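Local coordinates for protein maltose operon transcriptional repressor (Staphylococcus aureus subsp. aureus Mu50, PDB 3HCW) that probably represses transcription of the maltose operon, as a LacI-type regulator whose periplasmic-binding-protein-like part would be expected to sense a small-molecule effector, at residues L122-H125 with V126-G130; I176-Y179 with M180-H184; F227-S230 with Y231-I235. One frame throughout, in Å; residues are numbered along the deposited sequence.

Contact 1 of 3, residues L122-H125 with V126-G130; sequences LTRH and VIEQG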
loop_
_atom_site.group_PDB
_atom_site.type_symbol
_atom_site.label_atom_id
_atom_site.label_comp_id
_atom_site.label_asym_id
_atom_site.label_seq_id
_atom_site.Cartn_x
_atom_site.Cartn_y
_atom_site.Cartn_z
ATOM N N LEU A 122 -18.339 -8.886 -12.275
ATOM C CA LEU A 122 -17.036 -8.875 -12.934
ATOM C C LEU A 122 -16.965 -9.943 -14.015
ATOM O O LEU A 122 -16.534 -9.646 -15.140
ATOM C CB LEU A 122 -15.894 -9.049 -11.926
ATOM C CG LEU A 122 -14.454 -8.880 -12.426
ATOM C CD1 LEU A 122 -14.141 -7.414 -12.636
ATOM C CD2 LEU A 122 -13.464 -9.488 -11.428
ATOM N N THR A 123 -17.403 -11.163 -13.679
ATOM C CA THR A 123 -17.355 -12.279 -14.624
ATOM C C THR A 123 -18.236 -11.981 -15.843
ATOM O O THR A 123 -17.839 -12.264 -16.958
ATOM C CB THR A 123 -17.767 -13.657 -13.986
ATOM O OG1 THR A 123 -17.054 -13.877 -12.755
ATOM C CG2 THR A 123 -17.454 -14.809 -14.937
ATOM N N ARG A 124 -19.421 -11.411 -15.624
ATOM C CA ARG A 124 -20.325 -11.024 -16.725
ATOM C C ARG A 124 -19.674 -10.028 -17.675
ATOM O O ARG A 124 -19.754 -10.191 -18.891
ATOM C CB ARG A 124 -21.633 -10.419 -16.190
ATOM C CG ARG A 124 -22.869 -11.283 -16.369
ATOM C CD ARG A 124 -23.294 -11.351 -17.836
ATOM N NE ARG A 124 -24.208 -10.279 -18.229
ATOM C CZ ARG A 124 -24.589 -10.029 -19.482
ATOM N NH1 ARG A 124 -24.133 -10.764 -20.491
ATOM N NH2 ARG A 124 -25.428 -9.031 -19.733
ATOM N N HIS A 125 -19.027 -9.013 -17.107
ATOM C CA HIS A 125 -18.359 -7.960 -17.888
ATOM C C HIS A 125 -17.303 -8.482 -18.859
ATOM O O HIS A 125 -17.249 -8.030 -20.021
ATOM C CB HIS A 125 -17.741 -6.904 -16.969
ATOM C CG HIS A 125 -16.730 -6.036 -17.648
ATOM N ND1 HIS A 125 -17.082 -5.035 -18.528
ATOM C CD2 HIS A 125 -15.377 -6.027 -17.590
ATOM C CE1 HIS A 125 -15.992 -4.443 -18.979
ATOM N NE2 HIS A 125 -14.943 -5.029 -18.429
ATOM N N VAL A 126 -16.469 -9.420 -18.395
ATOM C CA VAL A 126 -15.443 -9.992 -19.276
ATOM C C VAL A 126 -16.069 -10.805 -20.406
ATOM O O VAL A 126 -15.575 -10.779 -21.537
ATOM C CB VAL A 126 -14.285 -10.751 -18.530
ATOM C CG1 VAL A 126 -13.663 -9.862 -17.477
ATOM C CG2 VAL A 126 -14.746 -12.052 -17.906
ATOM N N ILE A 127 -17.190 -11.467 -20.109
ATOM C CA ILE A 127 -17.937 -12.238 -21.113
ATOM C C ILE A 127 -18.547 -11.309 -22.160
ATOM O O ILE A 127 -18.505 -11.605 -23.352
ATOM C CB ILE A 127 -18.975 -13.170 -20.446
ATOM C CG1 ILE A 127 -18.237 -14.257 -19.648
ATOM C CG2 ILE A 127 -19.932 -13.775 -21.472
ATOM C CD1 ILE A 127 -19.145 -15.291 -18.975
ATOM N N GLU A 128 -19.046 -10.159 -21.704
ATOM C CA GLU A 128 -19.579 -9.107 -22.579
ATOM C C GLU A 128 -18.553 -8.560 -23.574
ATOM O O GLU A 128 -18.931 -8.073 -24.633
ATOM C CB GLU A 128 -20.186 -7.960 -21.764
ATOM C CG GLU A 128 -21.502 -8.318 -21.073
ATOM C CD GLU A 128 -22.011 -7.232 -20.121
ATOM O OE1 GLU A 128 -21.198 -6.635 -19.382
ATOM O OE2 GLU A 128 -23.237 -6.990 -20.098
ATOM N N GLN A 129 -17.267 -8.648 -23.236
ATOM C CA GLN A 129 -16.198 -8.247 -24.158
ATOM C C GLN A 129 -15.903 -9.338 -25.191
ATOM O O GLN A 129 -15.326 -9.064 -26.240
ATOM C CB GLN A 129 -14.918 -7.886 -23.399
ATOM C CG GLN A 129 -15.098 -6.858 -22.298
ATOM C CD GLN A 129 -15.978 -5.699 -22.713
ATOM O OE1 GLN A 129 -17.097 -5.558 -22.223
ATOM N NE2 GLN A 129 -15.482 -4.869 -23.623
ATOM N N GLY A 130 -16.302 -10.571 -24.882
ATOM C CA GLY A 130 -16.113 -11.705 -25.780
ATOM C C GLY A 130 -14.965 -12.591 -25.347
ATOM O O GLY A 130 -13.809 -12.281 -25.616
#

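Contact 2 of 3, residues I176-Y179 with M180-H184; sequences ILNY and MQNLH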
loop_
_atom_site.group_PDB
_atom_site.type_symbol
_atom_site.label_atom_id
_atom_site.label_comp_id
_atom_site.label_asym_id
_atom_site.label_seq_id
_atom_site.Cartn_x
_atom_site.Cartn_y
_atom_site.Cartn_z
ATOM N N ILE A 176 3.758 -19.259 -8.971
ATOM C CA ILE A 176 2.926 -18.590 -9.982
ATOM C C ILE A 176 3.491 -18.846 -11.380
ATOM O O ILE A 176 2.748 -19.239 -12.288
ATOM C CB ILE A 176 2.836 -17.037 -9.787
ATOM C CG1 ILE A 176 2.461 -16.634 -8.346
ATOM C CG2 ILE A 176 1.901 -16.411 -10.832
ATOM C CD1 ILE A 176 1.010 -16.687 -8.004
ATOM N N LEU A 177 4.803 -18.635 -11.529
ATOM C CA LEU A 177 5.522 -18.872 -12.783
ATOM C C LEU A 177 5.263 -20.256 -13.357
ATOM O O LEU A 177 5.006 -20.379 -14.553
ATOM C CB LEU A 177 7.040 -18.636 -12.628
ATOM C CG LEU A 177 7.986 -18.899 -13.819
ATOM C CD1 LEU A 177 7.612 -18.110 -15.099
ATOM C CD2 LEU A 177 9.445 -18.630 -13.433
ATOM N N ASN A 178 5.304 -21.281 -12.507
ATOM C CA ASN A 178 5.068 -22.653 -12.954
ATOM C C ASN A 178 3.651 -22.846 -13.491
ATOM O O ASN A 178 3.459 -23.485 -14.527
ATOM C CB ASN A 178 5.359 -23.650 -11.829
ATOM C CG ASN A 178 4.966 -25.067 -12.195
ATOM O OD1 ASN A 178 5.621 -25.711 -13.016
ATOM N ND2 ASN A 178 3.883 -25.556 -11.599
ATOM N N TYR A 179 2.669 -22.282 -12.785
ATOM C CA TYR A 179 1.276 -22.329 -13.223
ATOM C C TYR A 179 1.050 -21.603 -14.553
ATOM O O TYR A 179 0.317 -22.100 -15.398
ATOM C CB TYR A 179 0.332 -21.770 -12.151
ATOM C CG TYR A 179 0.097 -22.687 -10.977
ATOM C CD1 TYR A 179 -0.372 -23.992 -11.161
ATOM C CD2 TYR A 179 0.325 -22.250 -9.678
ATOM C CE1 TYR A 179 -0.584 -24.838 -10.076
ATOM C CE2 TYR A 179 0.105 -23.085 -8.587
ATOM C CZ TYR A 179 -0.343 -24.374 -8.792
ATOM O OH TYR A 179 -0.555 -25.195 -7.705
ATOM N N MET A 180 1.675 -20.440 -14.738
ATOM C CA MET A 180 1.504 -19.694 -15.985
ATOM C C MET A 180 2.315 -20.286 -17.132
ATOM O O MET A 180 1.900 -20.176 -18.278
ATOM C CB MET A 180 1.792 -18.187 -15.819
ATOM C CG MET A 180 0.821 -17.395 -14.909
ATOM S SD MET A 180 -0.916 -17.423 -15.402
ATOM C CE MET A 180 -1.584 -18.672 -14.295
ATOM N N GLN A 181 3.456 -20.914 -16.825
ATOM C CA GLN A 181 4.232 -21.682 -17.823
ATOM C C GLN A 181 3.403 -22.788 -18.463
ATOM O O GLN A 181 3.418 -22.951 -19.689
ATOM C CB GLN A 181 5.498 -22.287 -17.211
ATOM C CG GLN A 181 6.713 -21.379 -17.271
ATOM C CD GLN A 181 7.874 -21.866 -16.414
ATOM O OE1 GLN A 181 7.759 -22.858 -15.675
ATOM N NE2 GLN A 181 9.009 -21.167 -16.512
ATOM N N ASN A 182 2.674 -23.531 -17.628
ATOM C CA ASN A 182 1.711 -24.539 -18.085
ATOM C C ASN A 182 0.653 -24.043 -19.067
ATOM O O ASN A 182 0.189 -24.808 -19.913
ATOM C CB ASN A 182 0.999 -25.154 -16.886
ATOM C CG ASN A 182 1.634 -26.438 -16.435
ATOM O OD1 ASN A 182 1.158 -27.518 -16.773
ATOM N ND2 ASN A 182 2.725 -26.336 -15.682
ATOM N N LEU A 183 0.275 -22.769 -18.950
ATOM C CA LEU A 183 -0.810 -22.202 -19.747
ATOM C C LEU A 183 -0.291 -21.390 -20.918
ATOM O O LEU A 183 -1.064 -20.979 -21.774
ATOM C CB LEU A 183 -1.701 -21.315 -18.870
ATOM C CG LEU A 183 -2.540 -22.000 -17.789
ATOM C CD1 LEU A 183 -3.221 -20.964 -16.900
ATOM C CD2 LEU A 183 -3.559 -22.953 -18.409
ATOM N N HIS A 184 1.022 -21.191 -20.948
ATOM C CA HIS A 184 1.694 -20.272 -21.868
ATOM C C HIS A 184 1.289 -20.429 -23.341
ATOM O O HIS A 184 0.951 -19.436 -23.990
ATOM C CB HIS A 184 3.211 -20.396 -21.677
ATOM C CG HIS A 184 4.017 -19.409 -22.460
ATOM N ND1 HIS A 184 5.296 -19.682 -22.890
ATOM C CD2 HIS A 184 3.733 -18.158 -22.893
ATOM C CE1 HIS A 184 5.769 -18.642 -23.549
ATOM N NE2 HIS A 184 4.840 -17.704 -23.563
#

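Contact 3 of 3, residues F227-S230 with Y231-I235; sequences FNDS and YLTEI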
loop_
_atom_site.group_PDB
_atom_site.type_symbol
_atom_site.label_atom_id
_atom_site.label_comp_id
_atom_site.label_asym_id
_atom_site.label_seq_id
_atom_site.Cartn_x
_atom_site.Cartn_y
_atom_site.Cartn_z
ATOM N N PHE A 227 -10.274 -7.947 -7.798
ATOM C CA PHE A 227 -11.108 -7.318 -6.776
ATOM C C PHE A 227 -10.296 -6.374 -5.904
ATOM O O PHE A 227 -9.078 -6.517 -5.806
ATOM C CB PHE A 227 -11.770 -8.369 -5.882
ATOM C CG PHE A 227 -12.672 -9.311 -6.616
ATOM C CD1 PHE A 227 -14.055 -9.120 -6.612
ATOM C CD2 PHE A 227 -12.142 -10.409 -7.293
ATOM C CE1 PHE A 227 -14.878 -10.014 -7.283
ATOM C CE2 PHE A 227 -12.953 -11.302 -7.949
ATOM C CZ PHE A 227 -14.311 -11.109 -7.949
ATOM N N ASN A 228 -10.989 -5.539 -5.196
ATOM C CA ASN A 228 -10.407 -4.376 -4.661
ATOM C C ASN A 228 -9.671 -3.249 -5.150
ATOM O O ASN A 228 -8.525 -3.086 -4.897
ATOM C CB ASN A 228 -10.406 -4.352 -3.157
ATOM C CG ASN A 228 -9.193 -4.922 -2.608
ATOM O OD1 ASN A 228 -8.441 -4.269 -1.886
ATOM N ND2 ASN A 228 -8.967 -6.163 -2.937
ATOM N N ASP A 229 -10.405 -2.434 -5.850
ATOM C CA ASP A 229 -9.830 -1.279 -6.531
ATOM C C ASP A 229 -9.145 -0.343 -5.553
ATOM O O ASP A 229 -9.699 -0.007 -4.514
ATOM C CB ASP A 229 -10.911 -0.498 -7.277
ATOM C CG ASP A 229 -10.333 0.573 -8.186
ATOM O OD1 ASP A 229 -9.296 0.308 -8.826
ATOM O OD2 ASP A 229 -10.908 1.681 -8.264
ATOM N N SER A 230 -7.921 0.037 -5.893
ATOM C CA SER A 230 -7.209 1.102 -5.220
ATOM C C SER A 230 -6.361 1.793 -6.276
ATOM O O SER A 230 -6.477 1.502 -7.473
ATOM C CB SER A 230 -6.307 0.530 -4.123
ATOM O OG SER A 230 -5.229 -0.201 -4.692
ATOM N N TYR A 231 -5.484 2.674 -5.813
ATOM C CA TYR A 231 -4.517 3.352 -6.654
ATOM C C TYR A 231 -3.601 2.366 -7.374
ATOM O O TYR A 231 -3.139 2.648 -8.476
ATOM C CB TYR A 231 -3.705 4.361 -5.820
ATOM C CG TYR A 231 -2.844 5.297 -6.640
ATOM C CD1 TYR A 231 -3.413 6.178 -7.571
ATOM C CD2 TYR A 231 -1.463 5.307 -6.485
ATOM C CE1 TYR A 231 -2.616 7.040 -8.332
ATOM C CE2 TYR A 231 -0.656 6.167 -7.234
ATOM C CZ TYR A 231 -1.232 7.024 -8.155
ATOM O OH TYR A 231 -0.415 7.858 -8.890
ATOM N N LEU A 232 -3.393 1.194 -6.773
ATOM C CA LEU A 232 -2.455 0.191 -7.295
ATOM C C LEU A 232 -2.928 -0.552 -8.535
ATOM O O LEU A 232 -2.117 -0.895 -9.386
ATOM C CB LEU A 232 -2.064 -0.803 -6.199
ATOM C CG LEU A 232 -1.274 -0.208 -5.029
ATOM C CD1 LEU A 232 -1.056 -1.253 -3.950
ATOM C CD2 LEU A 232 0.061 0.384 -5.499
ATOM N N THR A 233 -4.230 -0.814 -8.630
ATOM C CA THR A 233 -4.795 -1.408 -9.834
ATOM C C THR A 233 -4.948 -0.351 -10.928
ATOM O O THR A 233 -4.801 -0.657 -12.104
ATOM C CB THR A 233 -6.151 -2.072 -9.570
ATOM O OG1 THR A 233 -6.946 -1.228 -8.734
ATOM C CG2 THR A 233 -5.969 -3.416 -8.886
ATOM N N GLU A 234 -5.239 0.886 -10.522
ATOM C CA GLU A 234 -5.280 2.035 -11.418
ATOM C C GLU A 234 -3.960 2.266 -12.170
ATOM O O GLU A 234 -3.966 2.601 -13.346
ATOM C CB GLU A 234 -5.648 3.296 -10.629
ATOM C CG GLU A 234 -5.954 4.504 -11.514
ATOM C CD GLU A 234 -6.414 5.734 -10.738
ATOM O OE1 GLU A 234 -6.167 6.850 -11.236
ATOM O OE2 GLU A 234 -7.020 5.591 -9.650
ATOM N N ILE A 235 -2.832 2.090 -11.488
ATOM C CA ILE A 235 -1.531 2.322 -12.125
ATOM C C ILE A 235 -0.710 1.035 -12.287
ATOM O O ILE A 235 0.515 1.080 -12.402
ATOM C CB ILE A 235 -0.715 3.468 -11.445
ATOM C CG1 ILE A 235 -0.374 3.124 -9.987
ATOM C CG2 ILE A 235 -1.486 4.808 -11.537
ATOM C CD1 ILE A 235 0.787 3.917 -9.421
#

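Contact 1 of 3, residues L122-H125 with V126-G130
R124 O takes the amide of E128 in a helical bond of 2.9 Å from E128 N, and the side chains of the same two residues meet again outside the backbone. The E128 side chain starts with CG beside its own backbone N (chi1 -71°) and runs extended from there, which carries its methylene CG past R124 O and its carboxylate on to the guanidinium. R124 folds back at chi2 and chi3 to receive it. E128 OE2 stands 3.0 Å from R124 NH2 over one face of the guanidinium, near its rim, with the two planar groups turned 52° apart. OE2 sits well off the guanidinium plane, where no hydrogen is directed at it, and the salt bridge is electrostatic. One residue further on, H125 and Q129 make a quieter pair: Q129 CG sits over one face of the imidazole toward its rim, 3.3 Å from H125 O, while H125 NE2 is hydrogen-bonded to T285 OG1. Both pairs belong to the last turns of helix 115-129, which packs against the central sheet of the C-terminal lobe in this periplasmic-binding-protein-like fold. V126 faces L134 of strand 133-139 and M223 of strand 222-227, and its CG2 lies 3.2 Å from T123 O. The hydroxyl of T123 bonds to S119 O one turn earlier, and I127 CG1 lies 3.4 Å from T123 O. At the end of the helix G130 takes a positive phi of 103°, and its amide closes a bond of 2.9 Å from G130 N to I127 O.

Contact 2 of 3, residues I176-Y179 with M180-H184
I176 meets M180 one turn on: I176 O accepts M180 N at 2.9 Å, and I176 CG2 and M180 CG make a loose apolar contact. L177 has its CG anti to the backbone N (chi1 177°), which brings the isobutyl group against the amide end of Q181, the two chains crossing at a slant, with L177 CD1 3.6 Å from Q181 NE2. N178 O is gripped twice by N182, whose backbone N and ND2 both donate at 3.2 Å from opposite faces of the carbonyl plane. The side-chain bond is straight (166°) and nearly in the amide plane of N182, although ND2 stands above the carbonyl plane of N178. The N178 and N182 side chains run side by side in the same direction, with their amide planes 74° apart. Y179 is touched by the bent M180 chain, whose CE comes within 4.2 Å of Y179 CB. Helix 173-187 is the beta-alpha-beta crossover between parallel strands 163-169, outermost in the sheet on this side, and 194-198. It turns N178, Q181 and N182 outward, while I176 and M180 pack on helix 201-213, Y179 and L183 rest on strand 163-169, and M180 and L183 also reach strand 133-139.

Contact 3 of 3, residues F227-S230 with Y231-I235
The hydroxyl of T233 faces two acceptors of the preceding loop, with D229 OD1 2.8 Å from T233 OG1 and S230 O 3.0 Å from it. With a single proton it can serve one of them at a time, and the distances leave the choice open. D229 reaches the site because its CG is anti to its backbone N (chi1 -170°), and its OD1 also pairs with R282 NH1 in a salt bridge, which gives that carboxylate oxygen a charged partner besides the hydroxyl. Two backbone amides also approach S230 O, both weakly: E234 N at 3.3 Å in a fairly straight approach, and T233 N at 3.4 Å with a bent one. The serine itself is the N-cap of helix 231-234, a single short turn. Its OG occupies the crowded position between backbone N and carbonyl carbon (chi1 69°), from where it accepts L232 N at 3.1 Å, a capping bond of ST-turn form with an angle of 154°. The first amides of a helix have no acceptor one turn back within it; here L232 N is served by the cap, and Y231 N has a weak bond to E19 OE2 of the second subunit. This loop and turn link strand 222-227 to strand 241-244 in the C-terminal lobe, and backbone bonds tie D229 to I243 and T233 to Q240. The second subunit also makes apolar contacts, with L232 packing on its L232 and I235 on its L205. Within the turn, I235 N closes on Y231 O at 3.1 Å.

In the fold
All three contacts lie in the C-terminal lobe and come in series along the chain. Contact 1 closes helix 115-129, contact 2 lies within helix 173-187, and contact 3 caps helix 231-234 after strand 222-227. Contacts 1 and 3 have centres 19 Å apart yet touch, L122 CD2 lying 3.9 Å from F227 CZ, where the helix packs on the end of the strand. Contact 2 stays apart: its nearest atoms are about 15 Å from contact 1 and about 14 Å from contact 3. The helices of contacts 1 and 2 both pack on strand 133-139, so these are helix-on-sheet packing within one lobe, while contact 3 also forms part of the interface between the two subunits.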